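Local coordinates for beta-galactosidase (Bacteroides thetaiotaomicron, PDB 5MUJ), which probably hydrolyses a glycosidic linkage in the plant pectin rhamnogalacturonan II, and binds its chain B glycan in a pocket of the fold, at residues 147-152 / 206-211; 167-172 / 187-192; 62-67 / 124-129. All blocks are in the same frame, centred on the assembly; numbering follows the deposited sequence. Where two conformers were deposited one is given.

Contact 1. Residues 147-152 / 206-211; sequences WMTYIG and YKSTVY. With 8PK (4-O-[(1R)-1-hydroxyethyl]-2-O-methyl-alpha-L-fucopyranose), chain B.
Thr149 OG1 and Ser208 OG lie only 2.5 Å apart, a very short hydrogen bond between two hydroxyls. Either could be the donor. It joins strands 147-152 and 206-211, which run almost antiparallel, at 171°, and share no backbone hydrogen bond. Both hydroxyls sit between their own backbone N and carbonyl carbon, with chi1 62° in Thr149 and 61° in Ser208. This turns each one into the gap between the strands. Thr149 OG1 also bonds a water, 2.9 Å away. That water accepts the N-H of Val210, with 3.0 Å from its oxygen to Val210 N. The hydroxyl thus reaches the facing strand both directly and through water. The threonine methyl makes an apolar contact instead. Its CG2 meets Val210 CG2 at 3.6 Å, and the two side chains cross at about a right angle. With a valine here, Ser208 OG would probably lose its mate and the water one of its holds. Further along, Ile151 lays CG1 against the main chain, 3.5 Å from Tyr206 O, and its CD1 rests near Lys207 N. Tyr150 turns to the other side of its strand, where Asp118 takes its hydroxyl. Tyr206 reaches past the strands to the sugar. Its OH lies 3.3 Å from C2 of the bound 8PK, and the methyl carbon C7 of 8PK sits at the ring edge. The two strands form part of the interface between neighbouring blades of a five-bladed beta-propeller, and Tyr206 extends from it into the glycan pocket.

Contact 2. Residues 167-172 / 187-192; sequences VGLAST and KPILSI
A classic beta bulge sets two residues of 187-192, Ile189 and Leu190, opposite the single Val167, near the start of strand 166-172. The three side chains meet in different ways. Val167 and Leu190 lie side by side and point the same way, with Val167 CG2 4.1 Å from Leu190 CD2. Val167 and Ile189 cross obliquely, and contact is made between their CG1 atoms. Leu169 stands at about a right angle to Ile189 and puts its CB 3.8 Å from Ile189 CG2. Ile189 can touch both because its CG1 sits between its backbone N and carbonyl carbon, chi1 50°. This brings CG1 close to Val167 O, while CG2 faces Leu169. Met224 of the next blade of the propeller packs on Val167, Ile189 and Leu190 together. The backbone holds the bulge. Val167 N donates to Leu190 O at 3.1 Å. Val167 O receives two N-H groups: Ile189 N at 2.8 Å, and Leu190 N by a weak bond at 3.4 Å. Past the bulge the backbones part, and a water bridges them: it accepts from Leu169 N at 3.0 Å and donates to Lys187 O at 2.8 Å.

Contact 3. Residues 62-67 / 124-129; sequences CPTVFR and GFPALP
Cys62 comes to the edge of the Phe125 ring. Its CB lies 3.9 Å from Phe125 CE1. Its SG makes a sulfur-aromatic contact in the same region, 5.4 Å from the centroid of the Phe125 ring and close to the ring plane. Thr64 works with both of its branches. The hydroxyl is anti to the carbonyl carbon, chi1 -49°, and this sets OG1 beside the edge of the Phe125 ring and 3.8 Å from Pro126 CD. The methyl CG2 runs along the proline ring, and the two side chains slide past each other in opposite directions. Thr64 OG1 donates to a water at 2.7 Å. The same water donates to Cys62 O at 2.9 Å and to Gly124 O at 2.7 Å. Three bonds fix it, and it links the two strands, which share no direct hydrogen bond here. Phe66 has CG between its backbone N and carbonyl carbon, chi1 53°. This lets CE1 of the ring come to 4.1 Å from Pro126 CG, and the two side chains cross at about a right angle. Strands 62-67 and 124-126 run nearly parallel, at 24°, as the first strands of two successive propeller blades. Strand 71-79 backs Cys62, Thr64 and Phe66 within one blade. Strand 146-153 backs Phe125 and Pro126 in the other, and Tyr336 of strand 331-340 touches Thr64.

From the N terminus, contact 3 comes first. It closes a loop holding the rest of the first blade and the start of the second, and ties strand 59-68 to strand 121-126. Contact 1 opens only after it has closed, so the two are in series. Contact 1 spans the chain from strand 146-153 to strand 204-212 and ties the second blade to the third. Contact 2 is nested inside that loop and holds the connection between those blades against strand 166-172. No loops cross. All three contacts share the second blade, where strands 121-126, 146-153 and 166-172 are neighbours; Phe125 N probably bonds Thr149 O, and Gly168 N Tyr150 O.

Contact 1. Residues 147-152 / 206-211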
loop_
_atom_site.group_PDB
_atom_site.type_symbol
_atom_site.label_atom_id
_atom_site.label_comp_id
_atom_site.label_asym_id
_atom_site.label_seq_id
_atom_site.Cartn_x
_atom_site.Cartn_y
_atom_site.Cartn_z
ATOM N N TRP A 147 -3.157 14.927 -4.544
ATOM C CA TRP A 147 -2.558 14.028 -5.558
ATOM C C TRP A 147 -2.667 12.573 -5.128
ATOM O O TRP A 147 -2.864 12.270 -3.953
ATOM C CB TRP A 147 -1.104 14.413 -5.783
ATOM C CG TRP A 147 -0.952 15.779 -6.270
ATOM C CD1 TRP A 147 -0.949 16.934 -5.531
ATOM C CD2 TRP A 147 -0.792 16.167 -7.620
ATOM N NE1 TRP A 147 -0.806 18.022 -6.359
ATOM C CE2 TRP A 147 -0.697 17.573 -7.647
ATOM C CE3 TRP A 147 -0.732 15.462 -8.816
ATOM C CZ2 TRP A 147 -0.528 18.286 -8.830
ATOM C CZ3 TRP A 147 -0.554 16.176 -10.007
ATOM C CH2 TRP A 147 -0.452 17.571 -9.997
HETATM N N MSE A 148 -2.545 11.687 -6.101
HETATM C CA MSE A 148 -2.667 10.241 -5.925
HETATM C C MSE A 148 -1.895 9.563 -7.021
HETATM O O MSE A 148 -1.879 10.052 -8.149
HETATM C CB MSE A 148 -4.142 9.899 -6.052
HETATM C CG MSE A 148 -4.480 8.422 -6.048
HETATM SE SE MSE A 148 -6.373 8.156 -6.461
HETATM C CE MSE A 148 -6.700 7.732 -4.589
ATOM N N THR A 149 -1.236 8.464 -6.705
ATOM C CA THR A 149 -0.705 7.573 -7.731
ATOM C C THR A 149 -1.507 6.303 -7.715
ATOM O O THR A 149 -2.168 5.985 -6.754
ATOM C CB THR A 149 0.780 7.228 -7.561
ATOM O OG1 THR A 149 0.966 6.547 -6.311
ATOM C CG2 THR A 149 1.631 8.503 -7.658
ATOM N N TYR A 150 -1.412 5.535 -8.788
ATOM C CA TYR A 150 -2.223 4.335 -8.954
ATOM C C TYR A 150 -1.611 3.224 -9.820
ATOM O O TYR A 150 -0.708 3.464 -10.686
ATOM C CB TYR A 150 -3.645 4.693 -9.420
ATOM C CG TYR A 150 -3.777 5.310 -10.801
ATOM C CD1 TYR A 150 -3.995 4.515 -11.934
ATOM C CD2 TYR A 150 -3.765 6.681 -10.969
ATOM C CE1 TYR A 150 -4.169 5.090 -13.198
ATOM C CE2 TYR A 150 -3.932 7.273 -12.231
ATOM C CZ TYR A 150 -4.144 6.481 -13.338
ATOM O OH TYR A 150 -4.322 7.120 -14.564
ATOM N N ILE A 151 -2.059 2.003 -9.550
ATOM C CA ILE A 151 -1.856 0.828 -10.429
ATOM C C ILE A 151 -2.814 1.011 -11.606
ATOM O O ILE A 151 -4.056 1.054 -11.401
ATOM C CB ILE A 151 -2.159 -0.486 -9.665
ATOM C CG1 ILE A 151 -1.071 -0.764 -8.628
ATOM C CG2 ILE A 151 -2.441 -1.642 -10.618
ATOM C CD1 ILE A 151 -1.377 -1.896 -7.675
ATOM N N GLY A 152 -2.270 1.133 -12.826
ATOM C CA GLY A 152 -3.080 1.285 -14.014
ATOM C C GLY A 152 -2.752 0.243 -15.060
ATOM O O GLY A 152 -1.617 -0.223 -15.112
ATOM N N TYR A 206 3.781 -2.325 -9.385
ATOM C CA TYR A 206 2.674 -2.564 -8.464
ATOM C C TYR A 206 2.406 -1.274 -7.616
ATOM O O TYR A 206 2.335 -0.170 -8.202
ATOM C CB TYR A 206 2.914 -3.788 -7.624
ATOM C CG TYR A 206 2.945 -5.096 -8.362
ATOM C CD1 TYR A 206 1.770 -5.703 -8.778
ATOM C CD2 TYR A 206 4.147 -5.756 -8.630
ATOM C CE1 TYR A 206 1.750 -6.923 -9.403
ATOM C CE2 TYR A 206 4.141 -6.969 -9.295
ATOM C CZ TYR A 206 2.965 -7.547 -9.690
ATOM O OH TYR A 206 2.990 -8.777 -10.304
ATOM N N LYS A 207 2.245 -1.383 -6.286
ATOM C CA LYS A 207 1.878 -0.184 -5.462
ATOM C C LYS A 207 2.984 0.867 -5.514
ATOM O O LYS A 207 4.168 0.481 -5.701
ATOM C CB LYS A 207 1.563 -0.568 -3.994
ATOM C CG LYS A 207 1.497 0.615 -3.053
ATOM C CD LYS A 207 0.772 0.376 -1.724
ATOM C CE LYS A 207 0.782 1.631 -0.862
ATOM N NZ LYS A 207 -0.018 1.427 0.388
ATOM N N SER A 208 2.613 2.147 -5.481
ATOM C CA SER A 208 3.488 3.297 -5.327
ATOM C C SER A 208 2.923 4.256 -4.286
ATOM O O SER A 208 1.718 4.254 -4.035
ATOM C CB SER A 208 3.578 4.067 -6.655
ATOM O OG SER A 208 2.271 4.533 -7.019
ATOM N N THR A 209 3.776 5.068 -3.682
ATOM C CA THR A 209 3.323 6.184 -2.809
ATOM C C THR A 209 4.352 7.274 -2.964
ATOM O O THR A 209 5.561 6.979 -2.965
ATOM C CB THR A 209 3.175 5.775 -1.332
ATOM O OG1 THR A 209 2.061 4.896 -1.206
ATOM C CG2 THR A 209 2.942 6.974 -0.469
ATOM N N VAL A 210 3.907 8.488 -3.223
ATOM C CA VAL A 210 4.797 9.643 -3.366
ATOM C C VAL A 210 4.771 10.481 -2.102
ATOM O O VAL A 210 3.688 10.844 -1.596
ATOM C CB VAL A 210 4.394 10.503 -4.589
ATOM C CG1 VAL A 210 5.224 11.788 -4.677
ATOM C CG2 VAL A 210 4.494 9.660 -5.853
ATOM N N TYR A 211 5.954 10.798 -1.595
ATOM C CA TYR A 211 6.150 11.619 -0.395
ATOM C C TYR A 211 6.692 12.999 -0.764
ATOM O O TYR A 211 7.455 13.109 -1.717
ATOM C CB TYR A 211 7.119 10.886 0.551
ATOM C CG TYR A 211 6.572 9.547 1.014
ATOM C CD1 TYR A 211 5.561 9.503 1.998
ATOM C CD2 TYR A 211 7.019 8.345 0.491
ATOM C CE1 TYR A 211 5.018 8.298 2.408
ATOM C CE2 TYR A 211 6.479 7.132 0.892
ATOM C CZ TYR A 211 5.482 7.107 1.864
ATOM O OH TYR A 211 4.973 5.885 2.240
HETATM O O9 8PK B . 3.486 -11.529 -16.089
HETATM C C8 8PK B . 3.707 -10.594 -15.040
HETATM C C10 8PK B . 3.182 -9.230 -15.429
HETATM O O4 8PK B . 3.092 -11.063 -13.830
HETATM C C4 8PK B . 3.501 -12.381 -13.455
HETATM C C5 8PK B . 2.373 -13.047 -12.693
HETATM C C6 8PK B . 1.081 -13.084 -13.516
HETATM O O5 8PK B . 2.149 -12.349 -11.447
HETATM C C3 8PK B . 4.774 -12.350 -12.615
HETATM O O3 8PK B . 5.872 -11.732 -13.296
HETATM C C2 8PK B . 4.492 -11.584 -11.344
HETATM O O2 8PK B . 5.686 -11.596 -10.550
HETATM C C7 8PK B . 6.340 -10.323 -10.451
HETATM C C1 8PK B . 3.308 -12.211 -10.606
HETATM O O HOH W 1 1.021 8.187 -3.929
#

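Contact 2. Residues 167-172 / 187-192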
loop_
_atom_site.group_PDB
_atom_site.type_symbol
_atom_site.label_atom_id
_atom_site.label_comp_id
_atom_site.label_asym_id
_atom_site.label_seq_id
_atom_site.Cartn_x
_atom_site.Cartn_y
_atom_site.Cartn_z
ATOM N N VAL A 167 2.541 2.701 -13.389
ATOM C CA VAL A 167 2.200 3.757 -12.411
ATOM C C VAL A 167 1.496 4.938 -13.066
ATOM O O VAL A 167 2.033 5.675 -13.840
ATOM C CB VAL A 167 3.443 4.280 -11.595
ATOM C CG1 VAL A 167 3.062 5.178 -10.392
ATOM C CG2 VAL A 167 4.199 3.116 -11.020
ATOM N N GLY A 168 0.258 5.191 -12.660
ATOM C CA GLY A 168 -0.448 6.385 -13.086
ATOM C C GLY A 168 -0.477 7.512 -12.048
ATOM O O GLY A 168 -0.136 7.313 -10.888
ATOM N N LEU A 169 -0.860 8.696 -12.499
ATOM C CA LEU A 169 -0.924 9.894 -11.670
ATOM C C LEU A 169 -2.334 10.476 -11.756
ATOM O O LEU A 169 -2.879 10.612 -12.861
ATOM C CB LEU A 169 0.043 10.971 -12.173
ATOM C CG LEU A 169 0.104 12.274 -11.354
ATOM C CD1 LEU A 169 0.626 12.047 -9.934
ATOM C CD2 LEU A 169 0.954 13.311 -12.094
ATOM N N ALA A 170 -2.902 10.792 -10.596
ATOM C CA ALA A 170 -4.195 11.453 -10.499
ATOM C C ALA A 170 -4.132 12.599 -9.557
ATOM O O ALA A 170 -3.244 12.681 -8.714
ATOM C CB ALA A 170 -5.274 10.483 -10.084
ATOM N N SER A 171 -5.131 13.475 -9.676
ATOM C CA SER A 171 -5.223 14.625 -8.814
ATOM C C SER A 171 -6.638 15.159 -8.768
ATOM O O SER A 171 -7.465 14.810 -9.593
ATOM C CB SER A 171 -4.272 15.716 -9.275
ATOM O OG SER A 171 -4.700 16.312 -10.490
ATOM N N THR A 172 -6.902 15.984 -7.766
ATOM C CA THR A 172 -8.221 16.634 -7.667
ATOM C C THR A 172 -8.132 17.992 -6.983
ATOM O O THR A 172 -7.292 18.194 -6.104
ATOM C CB THR A 172 -9.254 15.759 -6.923
ATOM O OG1 THR A 172 -10.579 16.308 -7.074
ATOM C CG2 THR A 172 -8.894 15.608 -5.430
ATOM N N LYS A 187 -1.367 9.107 -20.037
ATOM C CA LYS A 187 -0.205 8.268 -20.120
ATOM C C LYS A 187 0.215 7.912 -18.685
ATOM O O LYS A 187 0.022 8.721 -17.767
ATOM C CB LYS A 187 0.925 9.052 -20.814
ATOM C CG LYS A 187 1.455 10.276 -20.045
ATOM C CD LYS A 187 2.197 11.284 -20.924
ATOM C CE LYS A 187 3.661 10.924 -21.143
ATOM N NZ LYS A 187 4.240 11.520 -22.390
ATOM N N PRO A 188 0.809 6.719 -18.482
ATOM C CA PRO A 188 1.422 6.496 -17.176
ATOM C C PRO A 188 2.560 7.472 -16.912
ATOM O O PRO A 188 3.155 8.003 -17.857
ATOM C CB PRO A 188 1.952 5.068 -17.251
ATOM C CG PRO A 188 1.874 4.634 -18.660
ATOM C CD PRO A 188 1.028 5.600 -19.427
ATOM N N ILE A 189 2.891 7.680 -15.650
ATOM C CA ILE A 189 4.088 8.443 -15.280
ATOM C C ILE A 189 5.365 7.598 -15.199
ATOM O O ILE A 189 6.463 8.131 -15.386
ATOM C CB ILE A 189 3.905 9.317 -14.007
ATOM C CG1 ILE A 189 3.317 8.532 -12.807
ATOM C CG2 ILE A 189 3.118 10.572 -14.381
ATOM C CD1 ILE A 189 3.538 9.238 -11.485
ATOM N N LEU A 190 5.224 6.307 -14.905
ATOM C CA LEU A 190 6.314 5.341 -15.028
ATOM C C LEU A 190 5.746 4.120 -15.686
ATOM O O LEU A 190 4.607 3.726 -15.452
ATOM C CB LEU A 190 6.951 4.909 -13.708
ATOM C CG LEU A 190 7.485 5.905 -12.654
ATOM C CD1 LEU A 190 6.527 7.020 -12.335
ATOM C CD2 LEU A 190 7.783 5.149 -11.379
ATOM N N SER A 191 6.573 3.438 -16.450
ATOM C CA SER A 191 6.130 2.229 -17.115
ATOM C C SER A 191 7.343 1.340 -17.284
ATOM O O SER A 191 8.467 1.834 -17.214
ATOM C CB SER A 191 5.478 2.587 -18.447
ATOM O OG SER A 191 5.572 1.538 -19.403
ATOM N N ILE A 192 7.089 0.056 -17.503
ATOM C CA ILE A 192 8.161 -0.965 -17.746
ATOM C C ILE A 192 8.911 -0.816 -19.103
ATOM O O ILE A 192 9.987 -1.362 -19.272
ATOM C CB ILE A 192 7.602 -2.420 -17.666
ATOM C CG1 ILE A 192 6.773 -2.767 -18.928
ATOM C CG2 ILE A 192 6.834 -2.639 -16.354
ATOM C CD1 ILE A 192 6.286 -4.178 -19.090
HETATM O O HOH W 2 -1.450 8.461 -15.412
#

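Contact 3. Residues 62-67 / 124-129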
loop_
_atom_site.group_PDB
_atom_site.type_symbol
_atom_site.label_atom_id
_atom_site.label_comp_id
_atom_site.label_asym_id
_atom_site.label_seq_id
_atom_site.Cartn_x
_atom_site.Cartn_y
_atom_site.Cartn_z
ATOM N N CYS A 62 -5.787 -2.787 0.097
ATOM C CA CYS A 62 -4.956 -1.623 -0.156
ATOM C C CYS A 62 -5.478 -0.359 0.505
ATOM O O CYS A 62 -5.789 0.591 -0.178
ATOM C CB CYS A 62 -4.813 -1.348 -1.661
ATOM S SG CYS A 62 -4.116 -2.653 -2.693
ATOM N N PRO A 63 -5.640 -0.387 1.856
ATOM C CA PRO A 63 -6.014 0.793 2.568
ATOM C C PRO A 63 -5.006 1.929 2.592
ATOM O O PRO A 63 -3.787 1.706 2.784
ATOM C CB PRO A 63 -6.214 0.277 4.007
ATOM C CG PRO A 63 -5.222 -0.841 4.113
ATOM C CD PRO A 63 -5.329 -1.506 2.777
ATOM N N THR A 64 -5.522 3.141 2.426
ATOM C CA THR A 64 -4.780 4.339 2.746
ATOM C C THR A 64 -5.687 5.175 3.646
ATOM O O THR A 64 -6.806 5.516 3.244
ATOM C CB THR A 64 -4.403 5.146 1.491
ATOM O OG1 THR A 64 -3.812 4.287 0.521
ATOM C CG2 THR A 64 -3.407 6.256 1.805
ATOM N N VAL A 65 -5.205 5.482 4.838
ATOM C CA VAL A 65 -6.042 6.205 5.839
ATOM C C VAL A 65 -5.498 7.597 6.067
ATOM O O VAL A 65 -4.302 7.800 6.259
ATOM C CB VAL A 65 -6.181 5.471 7.195
ATOM C CG1 VAL A 65 -6.964 6.336 8.228
ATOM C CG2 VAL A 65 -6.864 4.131 7.022
ATOM N N PHE A 66 -6.416 8.555 6.067
ATOM C CA PHE A 66 -6.062 9.936 6.315
ATOM C C PHE A 66 -7.208 10.710 6.985
ATOM O O PHE A 66 -8.295 10.198 7.137
ATOM C CB PHE A 66 -5.610 10.599 5.013
ATOM C CG PHE A 66 -6.590 10.468 3.881
ATOM C CD1 PHE A 66 -6.648 9.279 3.156
ATOM C CD2 PHE A 66 -7.402 11.533 3.486
ATOM C CE1 PHE A 66 -7.543 9.132 2.119
ATOM C CE2 PHE A 66 -8.273 11.391 2.430
ATOM C CZ PHE A 66 -8.324 10.194 1.734
ATOM N N ARG A 67 -6.912 11.933 7.387
ATOM C CA ARG A 67 -7.855 12.748 8.192
ATOM C C ARG A 67 -8.083 14.094 7.500
ATOM O O ARG A 67 -7.150 14.700 7.014
ATOM C CB ARG A 67 -7.251 12.897 9.594
ATOM C CG ARG A 67 -7.592 14.088 10.452
ATOM C CD ARG A 67 -8.869 13.901 11.260
ATOM N NE ARG A 67 -8.636 14.018 12.706
ATOM C CZ ARG A 67 -8.235 15.113 13.362
ATOM N NH1 ARG A 67 -8.000 16.263 12.727
ATOM N NH2 ARG A 67 -8.054 15.055 14.682
ATOM N N GLY A 124 -5.798 2.989 -6.585
ATOM C CA GLY A 124 -5.141 4.212 -6.160
ATOM C C GLY A 124 -4.661 4.350 -4.735
ATOM O O GLY A 124 -5.209 3.716 -3.796
ATOM N N PHE A 125 -3.678 5.249 -4.552
ATOM C CA PHE A 125 -2.933 5.423 -3.334
ATOM C C PHE A 125 -2.675 6.925 -3.152
ATOM O O PHE A 125 -1.818 7.543 -3.771
ATOM C CB PHE A 125 -1.613 4.685 -3.339
ATOM C CG PHE A 125 -1.714 3.272 -3.835
ATOM C CD1 PHE A 125 -2.247 2.265 -3.056
ATOM C CD2 PHE A 125 -1.308 2.978 -5.111
ATOM C CE1 PHE A 125 -2.352 0.969 -3.552
ATOM C CE2 PHE A 125 -1.400 1.705 -5.631
ATOM C CZ PHE A 125 -1.938 0.692 -4.856
ATOM N N PRO A 126 -3.475 7.590 -2.323
ATOM C CA PRO A 126 -3.214 9.002 -2.152
ATOM C C PRO A 126 -1.750 9.352 -1.861
ATOM O O PRO A 126 -1.000 8.536 -1.293
ATOM C CB PRO A 126 -4.120 9.361 -0.972
ATOM C CG PRO A 126 -5.285 8.477 -1.181
ATOM C CD PRO A 126 -4.739 7.180 -1.696
ATOM N N ALA A 127 -1.378 10.559 -2.288
ATOM C CA ALA A 127 -0.015 11.041 -2.219
ATOM C C ALA A 127 0.151 12.205 -1.286
ATOM O O ALA A 127 -0.830 12.841 -0.843
ATOM C CB ALA A 127 0.435 11.451 -3.614
ATOM N N LEU A 128 1.394 12.467 -0.946
ATOM C CA LEU A 128 1.824 13.548 -0.129
ATOM C C LEU A 128 1.179 13.502 1.281
ATOM O O LEU A 128 0.743 14.537 1.806
ATOM C CB LEU A 128 1.529 14.886 -0.806
ATOM C CG LEU A 128 1.875 15.020 -2.297
ATOM C CD1 LEU A 128 1.679 16.463 -2.731
ATOM C CD2 LEU A 128 3.280 14.547 -2.629
ATOM N N PRO A 129 1.178 12.310 1.906
ATOM C CA PRO A 129 0.658 12.254 3.277
ATOM C C PRO A 129 1.617 12.989 4.230
ATOM O O PRO A 129 2.825 12.968 3.998
ATOM C CB PRO A 129 0.675 10.755 3.589
ATOM C CG PRO A 129 1.854 10.256 2.771
ATOM C CD PRO A 129 1.780 11.023 1.484
HETATM O O HOH W 3 -5.688 3.305 -1.165
#